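Local coordinates for protein geranyltranstransferase (PDB 2H8O) that probably joins isopentenyl diphosphate to geranyl diphosphate to make farnesyl diphosphate, as an all-helical trans-prenyltransferase working as a dimer, at residues L226-E231 and L247-E252; F91-S96 and I322-A326; L256-A261 and K301-V306; G196-D201 and T216-K221. One frame throughout, in Å; residues are numbered along the deposited sequence. Where two conformers were deposited one is given.

Interaction 1: L226-E231 and L247-E252; sequences LRFACE and LRLFGE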
loop_
_atom_site.group_PDB
_atom_site.type_symbol
_atom_site.label_atom_id
_atom_site.label_comp_id
_atom_site.label_asym_id
_atom_site.label_seq_id
_atom_site.Cartn_x
_atom_site.Cartn_y
_atom_site.Cartn_z
ATOM N N LEU A 226 14.448 -3.760 7.483
ATOM C CA LEU A 226 15.787 -4.395 7.357
ATOM C C LEU A 226 15.699 -5.915 7.570
ATOM O O LEU A 226 16.329 -6.692 6.853
ATOM C CB LEU A 226 16.805 -3.703 8.268
ATOM C CG LEU A 226 17.104 -2.240 7.900
ATOM C CD1 LEU A 226 17.766 -1.511 9.087
ATOM C CD2 LEU A 226 17.952 -2.143 6.611
ATOM N N ARG A 227 14.887 -6.335 8.532
ATOM C CA ARG A 227 14.520 -7.733 8.717
ATOM C C ARG A 227 13.918 -8.324 7.437
ATOM O O ARG A 227 14.360 -9.363 6.935
ATOM C CB ARG A 227 13.540 -7.844 9.903
ATOM C CG ARG A 227 13.027 -9.240 10.179
ATOM C CD ARG A 227 11.818 -9.191 11.129
ATOM N NE ARG A 227 10.602 -8.784 10.420
ATOM C CZ ARG A 227 9.584 -8.103 10.937
ATOM N NH1 ARG A 227 9.615 -7.657 12.189
ATOM N NH2 ARG A 227 8.539 -7.821 10.167
ATOM N N PHE A 228 12.909 -7.638 6.912
ATOM C CA PHE A 228 12.259 -8.052 5.690
ATOM C C PHE A 228 13.288 -8.163 4.546
ATOM O O PHE A 228 13.248 -9.117 3.768
ATOM C CB PHE A 228 11.150 -7.074 5.289
ATOM C CG PHE A 228 10.649 -7.306 3.891
ATOM C CD1 PHE A 228 9.652 -8.237 3.630
ATOM C CD2 PHE A 228 11.219 -6.635 2.826
ATOM C CE1 PHE A 228 9.241 -8.483 2.330
ATOM C CE2 PHE A 228 10.814 -6.881 1.516
ATOM C CZ PHE A 228 9.829 -7.800 1.265
ATOM N N ALA A 229 14.182 -7.188 4.415
ATOM C CA ALA A 229 15.125 -7.187 3.286
ATOM C C ALA A 229 15.930 -8.481 3.221
ATOM O O ALA A 229 16.157 -9.043 2.165
ATOM C CB ALA A 229 16.069 -6.005 3.394
ATOM N N CYS A 230 16.353 -8.943 4.381
ATOM C CA CYS A 230 17.173 -10.149 4.482
ATOM C C CYS A 230 16.344 -11.407 4.366
ATOM O O CYS A 230 16.711 -12.331 3.666
ATOM C CB CYS A 230 17.920 -10.137 5.793
ATOM S SG CYS A 230 19.157 -8.795 5.862
ATOM N N GLU A 231 15.214 -11.435 5.063
ATOM C CA GLU A 231 14.316 -12.587 4.995
ATOM C C GLU A 231 13.783 -12.810 3.582
ATOM O O GLU A 231 13.584 -13.947 3.152
ATOM C CB GLU A 231 13.177 -12.467 6.030
ATOM C CG GLU A 231 12.299 -13.724 6.139
ATOM C CD GLU A 231 11.196 -13.613 7.162
ATOM O OE1 GLU A 231 11.098 -12.570 7.822
ATOM O OE2 GLU A 231 10.443 -14.598 7.330
ATOM N N LEU A 247 18.007 -16.140 7.980
ATOM C CA LEU A 247 18.139 -14.828 7.320
ATOM C C LEU A 247 17.314 -13.742 8.008
ATOM O O LEU A 247 17.770 -12.604 8.117
ATOM C CB LEU A 247 17.863 -14.914 5.812
ATOM C CG LEU A 247 19.101 -15.176 4.942
ATOM C CD1 LEU A 247 20.040 -13.973 4.950
ATOM C CD2 LEU A 247 19.862 -16.429 5.376
ATOM N N ARG A 248 16.124 -14.091 8.486
ATOM C CA ARG A 248 15.340 -13.193 9.351
ATOM C C ARG A 248 16.148 -12.721 10.586
ATOM O O ARG A 248 16.276 -11.485 10.905
ATOM C CB ARG A 248 14.026 -13.885 9.754
ATOM C CG ARG A 248 13.066 -13.019 10.532
ATOM C CD ARG A 248 11.902 -13.857 11.049
ATOM N NE ARG A 248 11.024 -13.134 11.962
ATOM C CZ ARG A 248 10.048 -12.312 11.594
ATOM N NH1 ARG A 248 9.809 -12.085 10.313
ATOM N NH2 ARG A 248 9.295 -11.711 12.522
ATOM N N LEU A 249 16.710 -13.679 11.299
ATOM C CA LEU A 249 17.495 -13.337 12.466
ATOM C C LEU A 249 18.669 -12.439 12.096
ATOM O O LEU A 249 18.967 -11.468 12.807
ATOM C CB LEU A 249 17.999 -14.599 13.166
ATOM C CG LEU A 249 17.117 -15.506 13.984
ATOM C CD1 LEU A 249 18.045 -16.487 14.681
ATOM C CD2 LEU A 249 16.299 -14.743 15.009
ATOM N N PHE A 250 19.340 -12.756 10.995
ATOM C CA PHE A 250 20.435 -11.917 10.504
ATOM C C PHE A 250 19.920 -10.486 10.269
ATOM O O PHE A 250 20.549 -9.499 10.668
ATOM C CB PHE A 250 21.034 -12.493 9.218
ATOM C CG PHE A 250 22.145 -11.660 8.651
ATOM C CD1 PHE A 250 23.442 -11.748 9.145
ATOM C CD2 PHE A 250 21.895 -10.761 7.633
ATOM C CE1 PHE A 250 24.460 -10.961 8.607
ATOM C CE2 PHE A 250 22.901 -9.968 7.114
ATOM C CZ PHE A 250 24.178 -10.073 7.595
ATOM N N GLY A 251 18.753 -10.379 9.644
ATOM C CA GLY A 251 18.145 -9.080 9.370
ATOM C C GLY A 251 17.815 -8.316 10.639
ATOM O O GLY A 251 18.003 -7.112 10.720
ATOM N N GLU A 252 17.333 -9.040 11.650
ATOM C CA GLU A 252 17.118 -8.430 12.972
ATOM C C GLU A 252 18.432 -7.866 13.559
ATOM O O GLU A 252 18.454 -6.748 14.058
ATOM C CB GLU A 252 16.407 -9.419 13.922
ATOM C CG GLU A 252 14.984 -9.719 13.458
ATOM C CD GLU A 252 14.209 -10.678 14.339
ATOM O OE1 GLU A 252 14.835 -11.409 15.124
ATOM O OE2 GLU A 252 12.948 -10.665 14.266
HETATM O O HOH W 1 11.622 -7.876 14.696
#

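Interaction 2: F91-S96 and I322-A326; sequences FLVIES and ILIAA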
loop_
_atom_site.group_PDB
_atom_site.type_symbol
_atom_site.label_atom_id
_atom_site.label_comp_id
_atom_site.label_asym_id
_atom_site.label_seq_id
_atom_site.Cartn_x
_atom_site.Cartn_y
_atom_site.Cartn_z
ATOM N N PHE A 91 20.152 -3.407 -1.422
ATOM C CA PHE A 91 21.414 -4.114 -1.322
ATOM C C PHE A 91 21.212 -5.425 -0.570
ATOM O O PHE A 91 21.678 -6.499 -0.995
ATOM C CB PHE A 91 22.463 -3.255 -0.613
ATOM C CG PHE A 91 23.676 -4.009 -0.207
ATOM C CD1 PHE A 91 24.796 -4.060 -1.020
ATOM C CD2 PHE A 91 23.705 -4.698 0.999
ATOM C CE1 PHE A 91 25.921 -4.782 -0.612
ATOM C CE2 PHE A 91 24.827 -5.414 1.382
ATOM C CZ PHE A 91 25.914 -5.446 0.589
ATOM N N LEU A 92 20.509 -5.338 0.563
ATOM C CA LEU A 92 20.316 -6.503 1.417
ATOM C C LEU A 92 19.455 -7.571 0.730
ATOM O O LEU A 92 19.738 -8.781 0.829
ATOM C CB LEU A 92 19.726 -6.095 2.775
ATOM C CG LEU A 92 20.670 -5.280 3.677
ATOM C CD1 LEU A 92 19.890 -4.625 4.823
ATOM C CD2 LEU A 92 21.808 -6.145 4.213
ATOM N N VAL A 93 18.420 -7.148 0.012
ATOM C CA VAL A 93 17.603 -8.087 -0.763
ATOM C C VAL A 93 18.452 -8.815 -1.829
ATOM O O VAL A 93 18.500 -10.068 -1.903
ATOM C CB VAL A 93 16.407 -7.402 -1.420
ATOM C CG1 VAL A 93 15.640 -8.422 -2.273
ATOM C CG2 VAL A 93 15.489 -6.761 -0.359
ATOM N N ILE A 94 19.137 -8.024 -2.639
ATOM C CA ILE A 94 19.976 -8.548 -3.714
ATOM C C ILE A 94 21.005 -9.534 -3.159
ATOM O O ILE A 94 21.225 -10.614 -3.719
ATOM C CB ILE A 94 20.676 -7.379 -4.452
ATOM C CG1 ILE A 94 19.640 -6.563 -5.256
ATOM C CG2 ILE A 94 21.793 -7.905 -5.377
ATOM C CD1 ILE A 94 20.111 -5.199 -5.674
ATOM N N GLU A 95 21.663 -9.153 -2.068
ATOM C CA GLU A 95 22.758 -9.983 -1.539
ATOM C C GLU A 95 22.262 -11.211 -0.757
ATOM O O GLU A 95 22.916 -12.245 -0.748
ATOM C CB GLU A 95 23.761 -9.133 -0.761
ATOM C CG GLU A 95 24.494 -8.103 -1.670
ATOM C CD GLU A 95 25.266 -8.763 -2.847
ATOM O OE1 GLU A 95 25.775 -9.903 -2.688
ATOM O OE2 GLU A 95 25.411 -8.135 -3.936
ATOM N N SER A 96 21.093 -11.104 -0.132
ATOM C CA SER A 96 20.459 -12.269 0.492
ATOM C C SER A 96 20.078 -13.276 -0.590
ATOM O O SER A 96 20.340 -14.483 -0.465
ATOM C CB SER A 96 19.221 -11.868 1.294
ATOM O OG SER A 96 18.625 -13.008 1.894
ATOM N N ILE A 322 30.210 -10.758 1.735
ATOM C CA ILE A 322 29.580 -9.472 1.407
ATOM C C ILE A 322 28.569 -9.044 2.459
ATOM O O ILE A 322 28.553 -7.891 2.885
ATOM C CB ILE A 322 28.916 -9.519 0.014
ATOM C CG1 ILE A 322 30.014 -9.523 -1.053
ATOM C CG2 ILE A 322 27.975 -8.350 -0.185
ATOM C CD1 ILE A 322 29.520 -9.770 -2.418
ATOM N N LEU A 323 27.712 -9.963 2.874
ATOM C CA LEU A 323 26.732 -9.643 3.922
ATOM C C LEU A 323 27.389 -9.419 5.270
ATOM O O LEU A 323 26.950 -8.569 6.037
ATOM C CB LEU A 323 25.665 -10.717 4.029
ATOM C CG LEU A 323 24.592 -10.621 2.949
ATOM C CD1 LEU A 323 23.729 -11.884 2.947
ATOM C CD2 LEU A 323 23.735 -9.343 3.102
ATOM N N ILE A 324 28.429 -10.187 5.570
ATOM C CA ILE A 324 29.171 -9.980 6.822
ATOM C C ILE A 324 29.846 -8.598 6.808
ATOM O O ILE A 324 29.828 -7.893 7.819
ATOM C CB ILE A 324 30.158 -11.125 7.077
ATOM C CG1 ILE A 324 29.355 -12.369 7.459
ATOM C CG2 ILE A 324 31.168 -10.768 8.185
ATOM C CD1 ILE A 324 30.178 -13.613 7.558
ATOM N N ALA A 325 30.372 -8.193 5.652
ATOM C CA ALA A 325 30.969 -6.858 5.480
ATOM C C ALA A 325 29.928 -5.758 5.687
ATOM O O ALA A 325 30.238 -4.703 6.236
ATOM C CB ALA A 325 31.615 -6.724 4.121
ATOM N N ALA A 326 28.698 -6.006 5.242
ATOM C CA ALA A 326 27.616 -5.054 5.457
ATOM C C ALA A 326 27.366 -4.872 6.949
ATOM O O ALA A 326 27.212 -3.754 7.417
ATOM C CB ALA A 326 26.349 -5.507 4.754
#

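Interaction 3: L256-A261 and K301-V306; sequences LSFQLA and KLQEQV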
loop_
_atom_site.group_PDB
_atom_site.type_symbol
_atom_site.label_atom_id
_atom_site.label_comp_id
_atom_site.label_asym_id
_atom_site.label_seq_id
_atom_site.Cartn_x
_atom_site.Cartn_y
_atom_site.Cartn_z
ATOM N N LEU A 256 19.160 -3.906 14.462
ATOM C CA LEU A 256 19.613 -3.529 15.801
ATOM C C LEU A 256 20.911 -2.700 15.684
ATOM O O LEU A 256 21.056 -1.658 16.335
ATOM C CB LEU A 256 19.820 -4.772 16.678
ATOM C CG LEU A 256 18.557 -5.566 17.073
ATOM C CD1 LEU A 256 18.878 -6.962 17.676
ATOM C CD2 LEU A 256 17.748 -4.744 18.038
ATOM N N SER A 257 21.842 -3.158 14.849
ATOM C CA SER A 257 23.103 -2.457 14.676
ATOM C C SER A 257 22.912 -1.107 13.973
ATOM O O SER A 257 23.541 -0.108 14.343
ATOM C CB SER A 257 24.094 -3.323 13.888
ATOM O OG SER A 257 24.490 -4.451 14.661
ATOM N N PHE A 258 22.055 -1.098 12.962
ATOM C CA PHE A 258 21.739 0.117 12.204
ATOM C C PHE A 258 21.247 1.223 13.130
ATOM O O PHE A 258 21.716 2.354 13.067
ATOM C CB PHE A 258 20.705 -0.229 11.137
ATOM C CG PHE A 258 20.247 0.938 10.297
ATOM C CD1 PHE A 258 20.814 1.177 9.053
ATOM C CD2 PHE A 258 19.224 1.764 10.744
ATOM C CE1 PHE A 258 20.379 2.233 8.273
ATOM C CE2 PHE A 258 18.786 2.814 9.983
ATOM C CZ PHE A 258 19.359 3.058 8.746
ATOM N N GLN A 259 20.332 0.863 14.023
ATOM C CA GLN A 259 19.748 1.822 14.962
ATOM C C GLN A 259 20.781 2.358 15.958
ATOM O O GLN A 259 20.890 3.573 16.148
ATOM C CB GLN A 259 18.587 1.154 15.713
ATOM C CG GLN A 259 17.823 2.078 16.645
ATOM C CD GLN A 259 17.167 3.206 15.890
ATOM O OE1 GLN A 259 16.479 2.973 14.885
ATOM N NE2 GLN A 259 17.385 4.446 16.342
ATOM N N LEU A 260 21.533 1.460 16.598
ATOM C CA LEU A 260 22.562 1.851 17.570
ATOM C C LEU A 260 23.635 2.732 16.948
ATOM O O LEU A 260 23.984 3.769 17.492
ATOM C CB LEU A 260 23.248 0.628 18.166
ATOM C CG LEU A 260 22.713 -0.020 19.429
ATOM C CD1 LEU A 260 23.617 -1.166 19.807
ATOM C CD2 LEU A 260 22.624 0.992 20.569
ATOM N N ALA A 261 24.163 2.306 15.804
ATOM C CA ALA A 261 25.216 3.064 15.132
ATOM C C ALA A 261 24.737 4.477 14.845
ATOM O O ALA A 261 25.491 5.436 15.032
ATOM C CB ALA A 261 25.659 2.367 13.827
ATOM N N LYS A 301 27.658 -3.415 22.701
ATOM C CA LYS A 301 26.495 -4.115 22.145
ATOM C C LYS A 301 26.555 -4.151 20.610
ATOM O O LYS A 301 26.224 -5.167 20.005
ATOM C CB LYS A 301 25.191 -3.481 22.647
ATOM C CG LYS A 301 23.891 -4.150 22.174
ATOM C CD LYS A 301 23.805 -5.650 22.530
ATOM C CE LYS A 301 23.536 -5.920 23.998
ATOM N NZ LYS A 301 22.068 -5.953 24.319
ATOM N N LEU A 302 27.000 -3.060 19.989
ATOM C CA LEU A 302 27.221 -3.043 18.526
ATOM C C LEU A 302 28.202 -4.121 18.109
ATOM O O LEU A 302 27.974 -4.855 17.161
ATOM C CB LEU A 302 27.801 -1.701 18.067
ATOM C CG LEU A 302 26.886 -0.618 17.537
ATOM C CD1 LEU A 302 27.733 0.591 17.165
ATOM C CD2 LEU A 302 26.084 -1.118 16.325
ATOM N N GLN A 303 29.328 -4.181 18.813
ATOM C CA GLN A 303 30.360 -5.162 18.545
ATOM C C GLN A 303 29.798 -6.583 18.678
ATOM O O GLN A 303 30.107 -7.450 17.869
ATOM C CB GLN A 303 31.514 -4.959 19.529
ATOM C CG GLN A 303 32.884 -5.369 19.028
ATOM C CD GLN A 303 33.996 -5.093 20.049
ATOM O OE1 GLN A 303 33.732 -4.755 21.204
ATOM N NE2 GLN A 303 35.248 -5.246 19.619
ATOM N N GLU A 304 28.989 -6.809 19.711
ATOM C CA GLU A 304 28.340 -8.101 19.942
ATOM C C GLU A 304 27.423 -8.484 18.786
ATOM O O GLU A 304 27.453 -9.619 18.318
ATOM C CB GLU A 304 27.508 -8.081 21.229
ATOM C CG GLU A 304 28.316 -8.080 22.516
ATOM C CD GLU A 304 27.450 -7.848 23.753
ATOM O OE1 GLU A 304 26.215 -8.078 23.694
ATOM O OE2 GLU A 304 28.007 -7.435 24.798
ATOM N N GLN A 305 26.610 -7.531 18.343
ATOM C CA GLN A 305 25.652 -7.772 17.254
ATOM C C GLN A 305 26.325 -8.097 15.924
ATOM O O GLN A 305 25.817 -8.925 15.162
ATOM C CB GLN A 305 24.701 -6.582 17.103
ATOM C CG GLN A 305 23.662 -6.557 18.194
ATOM C CD GLN A 305 23.021 -5.218 18.385
ATOM O OE1 GLN A 305 23.300 -4.265 17.651
ATOM N NE2 GLN A 305 22.141 -5.131 19.373
ATOM N N VAL A 306 27.466 -7.470 15.642
ATOM C CA VAL A 306 28.221 -7.807 14.438
ATOM C C VAL A 306 28.758 -9.228 14.536
ATOM O O VAL A 306 28.727 -9.975 13.564
ATOM C CB VAL A 306 29.410 -6.840 14.178
ATOM C CG1 VAL A 306 30.275 -7.363 13.058
ATOM C CG2 VAL A 306 28.899 -5.454 13.848
#

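Interaction 4: G196-D201 and T216-K221; sequences GGQALD and TLQAMK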
loop_
_atom_site.group_PDB
_atom_site.type_symbol
_atom_site.label_atom_id
_atom_site.label_comp_id
_atom_site.label_asym_id
_atom_site.label_seq_id
_atom_site.Cartn_x
_atom_site.Cartn_y
_atom_site.Cartn_z
ATOM N N GLY A 196 3.324 1.609 12.431
ATOM C CA GLY A 196 3.077 1.564 13.874
ATOM C C GLY A 196 4.234 2.126 14.665
ATOM O O GLY A 196 4.042 2.814 15.682
ATOM N N GLY A 197 5.449 1.809 14.231
ATOM C CA GLY A 197 6.647 2.367 14.869
ATOM C C GLY A 197 6.711 3.871 14.787
ATOM O O GLY A 197 7.117 4.534 15.738
ATOM N N GLN A 198 6.295 4.421 13.655
ATOM C CA GLN A 198 6.269 5.869 13.499
ATOM C C GLN A 198 5.254 6.464 14.451
ATOM O O GLN A 198 5.524 7.481 15.084
ATOM C CB GLN A 198 5.923 6.269 12.077
ATOM C CG GLN A 198 6.891 5.786 11.060
ATOM C CD GLN A 198 6.431 6.090 9.667
ATOM O OE1 GLN A 198 5.838 5.250 8.980
ATOM N NE2 GLN A 198 6.674 7.318 9.236
ATOM N N ALA A 199 4.106 5.804 14.594
ATOM C CA ALA A 199 3.117 6.250 15.577
ATOM C C ALA A 199 3.690 6.219 17.005
ATOM O O ALA A 199 3.450 7.138 17.792
ATOM C CB ALA A 199 1.867 5.423 15.496
ATOM N N LEU A 200 4.422 5.155 17.340
ATOM C CA LEU A 200 5.005 5.051 18.684
ATOM C C LEU A 200 6.082 6.106 18.885
ATOM O O LEU A 200 6.238 6.650 19.992
ATOM C CB LEU A 200 5.544 3.639 18.938
ATOM C CG LEU A 200 4.461 2.572 19.119
ATOM C CD1 LEU A 200 5.084 1.192 19.188
ATOM C CD2 LEU A 200 3.640 2.845 20.364
ATOM N N ASP A 201 6.795 6.435 17.817
ATOM C CA ASP A 201 7.869 7.413 17.896
ATOM C C ASP A 201 7.323 8.819 18.172
ATOM O O ASP A 201 7.825 9.550 19.031
ATOM C CB ASP A 201 8.703 7.369 16.619
ATOM C CG ASP A 201 9.992 8.137 16.735
ATOM O OD1 ASP A 201 10.695 8.011 17.769
ATOM O OD2 ASP A 201 10.295 8.884 15.779
ATOM N N THR A 216 10.979 -1.653 21.300
ATOM C CA THR A 216 9.815 -1.977 20.464
ATOM C C THR A 216 9.631 -0.975 19.332
ATOM O O THR A 216 9.482 -1.377 18.167
ATOM C CB THR A 216 8.544 -2.082 21.324
ATOM O OG1 THR A 216 8.696 -3.204 22.209
ATOM C CG2 THR A 216 7.261 -2.248 20.464
ATOM N N LEU A 217 9.636 0.321 19.634
ATOM C CA LEU A 217 9.393 1.293 18.567
ATOM C C LEU A 217 10.522 1.280 17.533
ATOM O O LEU A 217 10.268 1.456 16.327
ATOM C CB LEU A 217 9.115 2.692 19.106
ATOM C CG LEU A 217 10.228 3.575 19.641
ATOM C CD1 LEU A 217 10.951 4.266 18.479
ATOM C CD2 LEU A 217 9.646 4.612 20.650
ATOM N N GLN A 218 11.755 1.051 17.986
ATOM C CA GLN A 218 12.892 0.929 17.063
ATOM C C GLN A 218 12.797 -0.311 16.161
ATOM O O GLN A 218 13.036 -0.231 14.963
ATOM C CB GLN A 218 14.203 0.903 17.845
ATOM C CG GLN A 218 14.536 2.225 18.493
ATOM C CD GLN A 218 15.854 2.201 19.238
ATOM O OE1 GLN A 218 16.407 1.135 19.553
ATOM N NE2 GLN A 218 16.366 3.385 19.528
ATOM N N ALA A 219 12.443 -1.458 16.750
ATOM C CA ALA A 219 12.254 -2.689 15.981
ATOM C C ALA A 219 11.218 -2.503 14.885
ATOM O O ALA A 219 11.336 -3.093 13.814
ATOM C CB ALA A 219 11.851 -3.847 16.901
ATOM N N MET A 220 10.217 -1.658 15.149
ATOM C CA MET A 220 9.142 -1.392 14.195
ATOM C C MET A 220 9.550 -0.319 13.177
ATOM O O MET A 220 9.487 -0.556 11.968
ATOM C CB MET A 220 7.848 -0.996 14.939
ATOM C CG MET A 220 7.291 -2.101 15.844
ATOM S SD MET A 220 5.907 -1.604 16.951
ATOM C CE MET A 220 4.550 -1.444 15.768
ATOM N N LYS A 221 9.983 0.827 13.680
ATOM C CA LYS A 221 10.204 2.008 12.847
ATOM C C LYS A 221 11.318 1.814 11.839
ATOM O O LYS A 221 11.213 2.247 10.673
ATOM C CB LYS A 221 10.547 3.213 13.689
ATOM C CG LYS A 221 10.586 4.499 12.868
ATOM C CD LYS A 221 10.684 5.714 13.790
ATOM C CE LYS A 221 10.831 7.056 13.033
ATOM N NZ LYS A 221 11.210 6.947 11.615
HETATM O O HOH W 2 8.265 8.640 11.414
#

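Interaction 1: L226-E231 and L247-E252
Helices 226-231 and 247-252 run nearly antiparallel, at 147°, and their axes come within 7.3 Å, with Arg227 CA only 3.9 Å from Gly251 CA. Gly251 has no side chain, so the two backbones nearly meet there. Cys230 packs against this crossing. Its CB lies 3.4 Å from Leu247 O, and its SG reaches the edge of the Phe250 ring, 3.8 Å from CD2. Arg227 and Arg248 lie side by side, pointing the same way; Arg248 is extended, Arg227 bends at chi3 (77°). Their guanidinium planes are 22° apart. Arg227 CD sits over the centre of the Arg248 guanidinium, and Arg227 NE is 3.4 Å from Arg248 NH1, two donors with no bond between them. Glu231 comes to the edge of the Arg248 group. Its OE1 takes the N-H of Arg248 NH1 at 2.8 Å through the syn lone pair, close to the guanidinium plane, while the carboxylate is turned across that plane. Glu231 OE2 pairs with Arg244. A water bridges Arg227 NH1 and Glu252 OE2, and Glu252 OE2 forms a long, weak pair with Arg248 NE, by charge only. Asp65 of the second subunit makes a salt bridge to Arg248 NH1 and a weak, long ion pair with Arg227 NH2. The two neighbouring arginines have carboxylates close by, which probably offset their like charges and tie this helix pair to the dimer partner.

Interaction 2: F91-S96 and I322-A326
Glu95 OE2 is gripped by two groups of helix 34-57, a salt bridge from Arg42 NH1 and a hydrogen bond from Asn46 ND2, while its other oxygen, OE1, rests 3.7 Å from Ile322 CG2. Glu95 CG, set beside the backbone N (chi1 -65°), lies over one face of the Phe91 ring; the bend at chi2 then turns the carboxylate. The rest of the contact is apolar. Ile322 CG2 also approaches Phe91 CZ at 3.6 Å, and Ala326 CB approaches Phe91 CE2 at 3.7 Å; both methyls come at the ring obliquely. Phe39 of helix 34-57 meets the same ring edge-to-face. Leu323 spreads its two methyls against helix 91-96. Its CD2 lies 3.9 Å from both Leu92 CD2 and Glu95 CB, and its CD1 lies 3.8 Å from the backbone oxygen of Glu95. The segment axes stay 10.5 Å apart at closest, so the interface is filled mainly by side chains. The carboxylate is buried, and its partners on helix 34-57 compensate it. Here the C-terminal helix packs antiparallel to helix 88-99, with the N-terminal helix alongside, as part of the all-helical bundle of the polyprenyl synthetase fold.

Interaction 3: L256-A261 and K301-V306
Gln305 reaches across to Leu256 and Ser257, joining two antiparallel helices of the all-helical isoprenoid synthase fold. Its CB already touches the hydroxyl, 3.2 Å from Ser257 OG. CG continues past the same oxygen at a greater distance. The chain is extended beyond CG (chi2 160°), which carries the amide across Leu256. There CD lies 3.7 Å from Leu256 CB. At the tip, Gln305 NE2 and OE1 are both 3.6 Å from Leu256 CB, and OE1 alone also reaches Ser257 OG, at 3.2 Å. Ser257 OG also lies in bonding range of Lys253 O, one turn back on its own helix. Leu260 CD1 comes to the oxygen end of the amide, 3.8 Å from Gln305 OE1 and an equal distance from Lys301 CG. Lys301 bends at chi2, chi3 and chi4, so its amine leads away from helix 256-261. On the Gln259 side, helix 241-267 carries the second aspartate-rich motif, which includes Asp263, bonded by Gln259 NE2, and in relatives helps bind magnesium and diphosphate. Helix 321-331 adds Ala331 against Leu302 and Val306. Leu302 settles among Ser257, Leu260 and Ala261, and its CD2 methyl presses to 3.4 Å from the backbone oxygen of Ser257.

Interaction 4: G196-D201 and T216-K221
Lys221 has its CG anti to the backbone N (chi1 -172°), and Asp201 is set likewise (chi1 -168°), which brings the two chains together obliquely at one side of the helix crossing. The lysine stays extended to CE, which lies 3.3 Å from Asp201 OD2. A turn at the last torsion then leads NZ off, leaving it 4.7 Å from Asp201 OD2, too far for a salt bridge. NZ instead gives a weak bond to a water that also accepts one from Gln198 NE2. Asp201 OD1 looks the other way and meets Leu217 CD1 at 3.8 Å. Next to this polar pair the helices run at 139°, and their axes approach to 7.6 Å. Gly197 makes that possible: its bare CA lies 3.6 Å from Met220 CB and 3.9 Å from the backbone N of Lys221. Met220 bends at chi3 and tucks its CE against the peptide joining Gly196 and Gly197. Its SD touches Leu200 CD1 at 3.7 Å, while Leu200 CB packs on Leu217 CB. The second subunit covers the flank, with its Pro70 on Leu200, its Ile67 on Met220 and its Leu153 on Gln198. Helix 211-237 has a wider, pi-type turn at 219-221, at the end of which Lys221 sits. The pairing joins two sequence motifs of trans-prenyltransferases, Gly-Gly-Gln-x-x-Asp on one helix and Lys221 with the following Thr222 on the other. In relatives these lie at the allylic diphosphate site, the lysine contacting the diphosphate, so this contact probably forms part of the active-site wall.

In the fold
Helices 211-237 and 241-267 connect interactions 1, 3 and 4; interaction 2 joins by touching interaction 1. Interactions 1 and 4 share the first helix and reach the second subunit; 1 and 3 share the second helix. Interactions 1 and 2 lie closest, their centres 10 Å apart, joined by a probable hydrogen bond between Cys230 O and Ser96 OG of 2.7 Å. Leu226 CD1 packs on Phe258 CG at 3.7 Å, linking 1 and 3, and Gln259 touches Gln218, linking 3 and 4. Interaction 2 closes a loop enclosing the other three and lies about 24 Å from interaction 4, centre to centre. Interaction 4, and the Gln259 side of interaction 3, probably lie near the diphosphate pocket.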